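Biotin transporter BioY (Lactococcus lactis subsp. cremoris, PDB 4DVE) binds biotin and probably serves as the membrane-embedded S component of an energy-coupling factor ABC transporter, which supplies the energy for uptake. Local coordinates at residues N127-G130 and E131-V135; I149-S152 and F153-I157; L179-V182 and I183-L187. All coordinates share one frame; numbering follows the deposited sequence.

Interaction 1. Residues N127-G130 and E131-V135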
loop_
_atom_site.group_PDB
_atom_site.type_symbol
_atom_site.label_atom_id
_atom_site.label_comp_id
_atom_site.label_asym_id
_atom_site.label_seq_id
_atom_site.Cartn_x
_atom_site.Cartn_y
_atom_site.Cartn_z
ATOM N N ASN A 127 -6.176 -11.947 -16.743
ATOM C CA ASN A 127 -7.244 -11.136 -16.184
ATOM C C ASN A 127 -6.703 -9.900 -15.424
ATOM O O ASN A 127 -6.764 -9.823 -14.204
ATOM C CB ASN A 127 -8.121 -12.005 -15.279
ATOM C CG ASN A 127 -9.407 -11.316 -14.876
ATOM O OD1 ASN A 127 -9.750 -10.248 -15.401
ATOM N ND2 ASN A 127 -10.134 -11.929 -13.951
ATOM N N TRP A 128 -6.167 -8.944 -16.177
ATOM C CA TRP A 128 -5.577 -7.745 -15.604
ATOM C C TRP A 128 -6.667 -6.836 -15.050
ATOM O O TRP A 128 -6.410 -6.069 -14.119
ATOM C CB TRP A 128 -4.686 -7.030 -16.632
ATOM C CG TRP A 128 -5.401 -6.485 -17.842
ATOM C CD1 TRP A 128 -5.425 -7.011 -19.129
ATOM C CD2 TRP A 128 -6.216 -5.254 -17.916
ATOM N NE1 TRP A 128 -6.191 -6.224 -19.967
ATOM C CE2 TRP A 128 -6.683 -5.148 -19.290
ATOM C CE3 TRP A 128 -6.584 -4.272 -17.000
ATOM C CZ2 TRP A 128 -7.491 -4.098 -19.708
ATOM C CZ3 TRP A 128 -7.390 -3.222 -17.433
ATOM C CH2 TRP A 128 -7.834 -3.139 -18.754
ATOM N N PHE A 129 -7.890 -6.938 -15.580
ATOM C CA PHE A 129 -8.998 -6.141 -15.046
ATOM C C PHE A 129 -9.448 -6.651 -13.671
ATOM O O PHE A 129 -9.689 -5.839 -12.779
ATOM C CB PHE A 129 -10.203 -6.027 -15.997
ATOM C CG PHE A 129 -11.199 -4.977 -15.561
ATOM C CD1 PHE A 129 -10.820 -3.641 -15.470
ATOM C CD2 PHE A 129 -12.498 -5.323 -15.214
ATOM C CE1 PHE A 129 -11.717 -2.661 -15.054
ATOM C CE2 PHE A 129 -13.395 -4.354 -14.787
ATOM C CZ PHE A 129 -13.006 -3.018 -14.707
ATOM N N GLY A 130 -9.564 -7.975 -13.517
ATOM C CA GLY A 130 -9.729 -8.600 -12.197
ATOM C C GLY A 130 -8.673 -8.134 -11.181
ATOM O O GLY A 130 -8.995 -7.760 -10.053
ATOM N N GLU A 131 -7.416 -8.119 -11.588
ATOM C CA GLU A 131 -6.356 -7.665 -10.707
ATOM C C GLU A 131 -6.576 -6.202 -10.290
ATOM O O GLU A 131 -6.411 -5.858 -9.104
ATOM C CB GLU A 131 -4.982 -7.821 -11.371
ATOM C CG GLU A 131 -3.786 -7.399 -10.509
ATOM C CD GLU A 131 -2.525 -8.202 -10.821
ATOM O OE1 GLU A 131 -1.455 -7.975 -10.192
ATOM O OE2 GLU A 131 -2.595 -9.077 -11.709
ATOM N N LEU A 132 -6.946 -5.360 -11.255
ATOM C CA LEU A 132 -7.183 -3.938 -11.007
ATOM C C LEU A 132 -8.328 -3.743 -9.999
ATOM O O LEU A 132 -8.242 -2.906 -9.111
ATOM C CB LEU A 132 -7.474 -3.168 -12.313
ATOM C CG LEU A 132 -7.803 -1.668 -12.174
ATOM C CD1 LEU A 132 -6.715 -0.900 -11.414
ATOM C CD2 LEU A 132 -8.065 -1.025 -13.542
ATOM N N ILE A 133 -9.377 -4.541 -10.131
ATOM C CA ILE A 133 -10.492 -4.435 -9.214
ATOM C C ILE A 133 -10.086 -4.844 -7.790
ATOM O O ILE A 133 -10.485 -4.192 -6.832
ATOM C CB ILE A 133 -11.714 -5.232 -9.707
ATOM C CG1 ILE A 133 -12.238 -4.641 -11.035
ATOM C CG2 ILE A 133 -12.797 -5.267 -8.628
ATOM C CD1 ILE A 133 -12.424 -3.121 -11.041
ATOM N N ILE A 134 -9.298 -5.910 -7.654
ATOM C CA ILE A 134 -8.762 -6.318 -6.338
ATOM C C ILE A 134 -7.889 -5.212 -5.733
ATOM O O ILE A 134 -8.009 -4.871 -4.530
ATOM C CB ILE A 134 -7.992 -7.663 -6.427
ATOM C CG1 ILE A 134 -8.961 -8.792 -6.792
ATOM C CG2 ILE A 134 -7.251 -7.991 -5.117
ATOM C CD1 ILE A 134 -8.244 -10.007 -7.385
ATOM N N VAL A 135 -7.039 -4.612 -6.558
ATOM C CA VAL A 135 -6.186 -3.536 -6.079
ATOM C C VAL A 135 -7.034 -2.325 -5.658
ATOM O O VAL A 135 -6.803 -1.738 -4.610
ATOM C CB VAL A 135 -5.091 -3.145 -7.107
ATOM C CG1 VAL A 135 -4.373 -1.859 -6.669
ATOM C CG2 VAL A 135 -4.093 -4.302 -7.286
#
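Phe129 and Ile133 meet one turn apart in the N-terminal turns of helix 128-155, a start marked by an N-cap at Asn127. CG1 of Ile133 sits over one face of the phenyl ring, 4.2 Å from the ring centroid and 19° off its normal, which meets the definition of a CH-pi contact. It is displaced toward the rim, and CD1 lies beside the far end of the ring: Ile133 CD1 to Phe129 CZ is 3.7 Å. With CG of Phe129 anti to the backbone N (chi1 -168°), the ring swings forward along the helix to meet the isoleucine, although its CB starts out away from the second turn. Leu132 adds a looser contact, its CD2 lying 4.3 Å from Phe129 CD1. Both Phe129 and Ile133 are exposed, so this apolar pairing belongs to the loose, solvent- or lipid-facing side of the helix.

The tightly packed side is the buried face at Glu131 and Ile134, where helices 100-119 and 170-189 touch. Ile134 packs on the backbone of Gly130, its CG1 3.4 Å from Gly130 O, and its side chain also touches Phe116 and Leu117 of helix 100-119. The carboxylate of Glu131 leaves the contact altogether: OE1 forms a salt bridge with Arg188 and OE2 one with Arg185, both from helix 170-189, which probably balance the charge of the buried acid.

At the start of the helix, Asn127 O takes the N-H of Glu131 at 3.2 Å, beginning the i to i+4 ladder. The cap itself uses the side chain: Gly130 N donates to Asn127 OD1 at 3.0 Å, approaching from above the amide plane, 61° out of it.

Interaction 2. Residues I149-S152 and F153-I157; sequences IWLS and FQSNI
Ser152 and Ile157 close the C-terminal end of helix 128-155, where the chain turns toward helix 159-165. Asn156 leaves helical geometry with a positive phi (53°), and the turn brings Ile157 back over the last helical residues. There Ile157 N donates to Ser152 O at 3.1 Å, lying in the carbonyl plane on a lone pair; this is the 6-to-1 bond characteristic of a Schellman-type ending.

Followed outward, the Ser152 side chain explains the closure. Its CB lies 3.5 Å from Ile157 O, and the torsion that sets OG anti to the backbone N (chi1 -180°) directs the hydroxyl to that same oxygen. Ser152 OG donates to Ile157 O over 2.7 Å, at a C=O...donor angle of 169°. Ser152 and Ile157 thus exchange two bonds, one through the backbone and one through the hydroxyl.

The other pairs are looser. Ile149 and Phe153 run alongside one another in a common direction, with Ile149 CG2 4.0 Å from Phe153 CE2. CG of Gln154 approaches the indole of Trp150, 3.7 Å from Trp150 NE1, whose N-H is engaged by the carbonyl of Gly97. Leu151 CD1 packs against CB of Ser155, and the side chain also touches Ile44 and Pro98.

Chemically, two hydrogen bonds between Ser152 and the backbone of Ile157 probably hold the turn at the helix end, while aromatic and aliphatic contacts line the helix leading up to it.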
loop_
_atom_site.group_PDB
_atom_site.type_symbol
_atom_site.label_atom_id
_atom_site.label_comp_id
_atom_site.label_asym_id
_atom_site.label_seq_id
_atom_site.Cartn_x
_atom_site.Cartn_y
_atom_site.Cartn_z
ATOM N N ILE A 149 -12.700 7.109 8.497
ATOM C CA ILE A 149 -13.319 6.860 9.800
ATOM C C ILE A 149 -12.420 7.317 10.935
ATOM O O ILE A 149 -12.857 8.002 11.892
ATOM C CB ILE A 149 -13.712 5.385 9.954
ATOM C CG1 ILE A 149 -14.837 5.057 8.985
ATOM C CG2 ILE A 149 -14.193 5.048 11.370
ATOM C CD1 ILE A 149 -15.009 3.559 8.838
ATOM N N TRP A 150 -11.157 6.956 10.842
ATOM C CA TRP A 150 -10.187 7.364 11.839
ATOM C C TRP A 150 -10.078 8.868 11.929
ATOM O O TRP A 150 -10.116 9.437 13.019
ATOM C CB TRP A 150 -8.843 6.779 11.497
ATOM C CG TRP A 150 -7.750 7.153 12.441
ATOM C CD1 TRP A 150 -7.065 8.358 12.541
ATOM C CD2 TRP A 150 -7.110 6.275 13.399
ATOM N NE1 TRP A 150 -6.110 8.306 13.518
ATOM C CE2 TRP A 150 -6.074 7.072 14.061
ATOM C CE3 TRP A 150 -7.272 4.939 13.760
ATOM C CZ2 TRP A 150 -5.250 6.529 15.042
ATOM C CZ3 TRP A 150 -6.437 4.405 14.755
ATOM C CH2 TRP A 150 -5.453 5.184 15.383
ATOM N N LEU A 151 -9.968 9.512 10.773
ATOM C CA LEU A 151 -9.945 10.957 10.696
ATOM C C LEU A 151 -11.126 11.621 11.412
ATOM O O LEU A 151 -10.938 12.557 12.179
ATOM C CB LEU A 151 -9.892 11.404 9.237
ATOM C CG LEU A 151 -9.920 12.908 8.986
ATOM C CD1 LEU A 151 -8.693 13.622 9.577
ATOM C CD2 LEU A 151 -10.124 13.144 7.492
ATOM N N SER A 152 -12.329 11.134 11.134
ATOM C CA SER A 152 -13.548 11.617 11.767
ATOM C C SER A 152 -13.414 11.599 13.293
ATOM O O SER A 152 -13.682 12.592 13.976
ATOM C CB SER A 152 -14.733 10.742 11.332
ATOM O OG SER A 152 -15.917 11.203 11.932
ATOM N N PHE A 153 -12.961 10.470 13.818
ATOM C CA PHE A 153 -12.785 10.330 15.260
ATOM C C PHE A 153 -11.642 11.180 15.771
ATOM O O PHE A 153 -11.805 11.881 16.732
ATOM C CB PHE A 153 -12.602 8.861 15.678
ATOM C CG PHE A 153 -13.897 8.098 15.779
ATOM C CD1 PHE A 153 -14.701 8.216 16.914
ATOM C CD2 PHE A 153 -14.317 7.260 14.754
ATOM C CE1 PHE A 153 -15.898 7.517 17.006
ATOM C CE2 PHE A 153 -15.511 6.558 14.842
ATOM C CZ PHE A 153 -16.298 6.685 15.970
ATOM N N GLN A 154 -10.474 11.153 15.153
ATOM C CA GLN A 154 -9.357 11.860 15.811
ATOM C C GLN A 154 -9.365 13.374 15.619
ATOM O O GLN A 154 -8.825 14.077 16.438
ATOM C CB GLN A 154 -7.982 11.215 15.547
ATOM C CG GLN A 154 -7.200 11.722 14.385
ATOM C CD GLN A 154 -6.595 13.097 14.552
ATOM O OE1 GLN A 154 -5.858 13.397 15.483
ATOM N NE2 GLN A 154 -6.865 13.913 13.604
ATOM N N SER A 155 -9.961 13.877 14.545
ATOM C CA SER A 155 -10.025 15.307 14.336
ATOM C C SER A 155 -11.390 15.876 14.726
ATOM O O SER A 155 -11.625 17.048 14.563
ATOM C CB SER A 155 -9.716 15.658 12.888
ATOM O OG SER A 155 -8.348 15.398 12.672
ATOM N N ASN A 156 -12.267 15.023 15.231
ATOM C CA ASN A 156 -13.601 15.405 15.673
ATOM C C ASN A 156 -14.316 16.161 14.565
ATOM O O ASN A 156 -14.735 17.310 14.737
ATOM C CB ASN A 156 -13.547 16.236 16.959
ATOM C CG ASN A 156 -14.928 16.640 17.451
ATOM O OD1 ASN A 156 -15.893 15.922 17.211
ATOM N ND2 ASN A 156 -15.029 17.797 18.110
ATOM N N ILE A 157 -14.412 15.527 13.410
ATOM C CA ILE A 157 -15.228 16.071 12.347
ATOM C C ILE A 157 -16.297 15.066 11.940
ATOM O O ILE A 157 -16.088 13.860 12.075
ATOM C CB ILE A 157 -14.388 16.532 11.141
ATOM C CG1 ILE A 157 -13.735 15.382 10.434
ATOM C CG2 ILE A 157 -13.299 17.525 11.561
ATOM C CD1 ILE A 157 -13.596 15.686 8.963
#

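Interaction 3. Residues L179-V182 and I183-L187; sequences LTVV and IVRRL
Residues 179-182 and 183-187 form one uninterrupted run of helix 170-189, with Val181 and Val184 CA atoms 5.4 Å apart. Ile183 N donates to Leu179 O at 2.8 Å and Val184 N to Thr180 O at 2.9 Å; Arg186 N reaches Val182 O over a longer 3.2 Å.

On the buried side, Val184 crosses Thr180 at an angle, its CG1 4.1 Å from Thr180 CG2, while Thr180 OG1 is engaged by Lys176 O. Both side chains also touch helix 52-80, Thr180 at Met53, Met56 and Met57 and Val184 at Leu61. An alanine in place of Val184 is likely to leave a gap beside Thr180 CG2 and Leu61.

Val181 and Arg185 are also neighbours, but CG of Arg185 comes too close to Val181 O in the model, so their packing is doubtful. On the exposed side, Val182 CG1 sits over the centre of one guanidinium face of Arg186, 3.9 Å from Arg186 CZ; the straight run of its CG, CD and NE carries the group back alongside the valine.

The two arginines therefore differ in what meets their guanidinium groups: Arg186 lays a flat face on Val182, whereas the charged end of Arg185 continues to Glu131 and to the carbonyls of Ser125 and Ile122.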
loop_
_atom_site.group_PDB
_atom_site.type_symbol
_atom_site.label_atom_id
_atom_site.label_comp_id
_atom_site.label_asym_id
_atom_site.label_seq_id
_atom_site.Cartn_x
_atom_site.Cartn_y
_atom_site.Cartn_z
ATOM N N LEU A 179 -1.457 2.093 -12.488
ATOM C CA LEU A 179 -0.005 1.978 -12.688
ATOM C C LEU A 179 0.537 0.763 -11.939
ATOM O O LEU A 179 1.476 0.102 -12.412
ATOM C CB LEU A 179 0.729 3.245 -12.220
ATOM C CG LEU A 179 0.575 4.466 -13.132
ATOM C CD1 LEU A 179 1.037 5.745 -12.426
ATOM C CD2 LEU A 179 1.352 4.236 -14.428
ATOM N N THR A 180 -0.034 0.497 -10.757
ATOM C CA THR A 180 0.310 -0.709 -9.988
ATOM C C THR A 180 0.113 -1.983 -10.820
ATOM O O THR A 180 1.024 -2.804 -10.937
ATOM C CB THR A 180 -0.480 -0.809 -8.663
ATOM O OG1 THR A 180 -0.017 0.202 -7.743
ATOM C CG2 THR A 180 -0.317 -2.206 -8.022
ATOM N N VAL A 181 -1.059 -2.134 -11.420
ATOM C CA VAL A 181 -1.342 -3.334 -12.207
ATOM C C VAL A 181 -0.389 -3.433 -13.408
ATOM O O VAL A 181 0.226 -4.494 -13.632
ATOM C CB VAL A 181 -2.819 -3.437 -12.608
ATOM C CG1 VAL A 181 -3.079 -4.687 -13.486
ATOM C CG2 VAL A 181 -3.678 -3.463 -11.347
ATOM N N VAL A 182 -0.221 -2.325 -14.139
ATOM C CA VAL A 182 0.696 -2.299 -15.291
ATOM C C VAL A 182 2.129 -2.688 -14.879
ATOM O O VAL A 182 2.739 -3.589 -15.475
ATOM C CB VAL A 182 0.737 -0.906 -15.975
ATOM C CG1 VAL A 182 1.783 -0.892 -17.082
ATOM C CG2 VAL A 182 -0.637 -0.531 -16.542
ATOM N N ILE A 183 2.657 -2.016 -13.858
ATOM C CA ILE A 183 4.019 -2.272 -13.382
ATOM C C ILE A 183 4.208 -3.708 -12.858
ATOM O O ILE A 183 5.147 -4.417 -13.294
ATOM C CB ILE A 183 4.453 -1.248 -12.334
ATOM C CG1 ILE A 183 4.635 0.131 -12.982
ATOM C CG2 ILE A 183 5.759 -1.641 -11.655
ATOM C CD1 ILE A 183 4.677 1.254 -11.942
ATOM N N VAL A 184 3.316 -4.164 -11.976
ATOM C CA VAL A 184 3.497 -5.488 -11.402
ATOM C C VAL A 184 3.314 -6.615 -12.424
ATOM O O VAL A 184 4.079 -7.587 -12.375
ATOM C CB VAL A 184 2.721 -5.777 -10.091
ATOM C CG1 VAL A 184 2.765 -4.589 -9.139
ATOM C CG2 VAL A 184 1.324 -6.241 -10.376
ATOM N N ARG A 185 2.349 -6.496 -13.341
ATOM C CA ARG A 185 2.138 -7.551 -14.357
ATOM C C ARG A 185 3.375 -7.661 -15.263
ATOM O O ARG A 185 3.798 -8.768 -15.600
ATOM C CB ARG A 185 0.894 -7.348 -15.246
ATOM C CG ARG A 185 -0.416 -6.974 -14.591
ATOM C CD ARG A 185 -1.430 -8.058 -14.302
ATOM N NE ARG A 185 -1.698 -8.923 -15.407
ATOM C CZ ARG A 185 -2.389 -10.052 -15.314
ATOM N NH1 ARG A 185 -2.942 -10.447 -14.164
ATOM N NH2 ARG A 185 -2.531 -10.795 -16.392
ATOM N N ARG A 186 3.949 -6.521 -15.658
ATOM C CA ARG A 186 5.238 -6.513 -16.364
ATOM C C ARG A 186 6.371 -7.179 -15.581
ATOM O O ARG A 186 7.092 -8.025 -16.124
ATOM C CB ARG A 186 5.688 -5.098 -16.741
ATOM C CG ARG A 186 5.364 -4.709 -18.162
ATOM C CD ARG A 186 5.523 -3.211 -18.372
ATOM N NE ARG A 186 4.691 -2.730 -19.476
ATOM C CZ ARG A 186 4.531 -1.450 -19.807
ATOM N NH1 ARG A 186 5.141 -0.484 -19.116
ATOM N NH2 ARG A 186 3.747 -1.136 -20.838
ATOM N N LEU A 187 6.564 -6.771 -14.336
ATOM C CA LEU A 187 7.590 -7.390 -13.498
ATOM C C LEU A 187 7.410 -8.903 -13.355
ATOM O O LEU A 187 8.397 -9.625 -13.303
ATOM C CB LEU A 187 7.684 -6.750 -12.127
ATOM C CG LEU A 187 8.292 -5.350 -12.109
ATOM C CD1 LEU A 187 8.195 -4.817 -10.682
ATOM C CD2 LEU A 187 9.736 -5.294 -12.631
#

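Overall arrangement
All three are local contacts within single helices. Interactions 1 and 2 belong to the two ends of helix 128-155, their centres about 31 Å apart, whereas interaction 3 lies on helix 170-189. Interactions 1 and 3 are partly buried and touch, their centres about 11 Å apart: their joint is the salt bridge from Glu131 OE2 to Arg185 NH1 (2.8 Å), beside which Leu132 CA meets Val181 CG2 at 3.6 Å. Interaction 2 is a surface contact on the other side of the chain's centre from interaction 3. Its chemistry is that of a helix end, while interaction 1 combines a helix start with a buried charge and interaction 3 couples aliphatic packing to arginines.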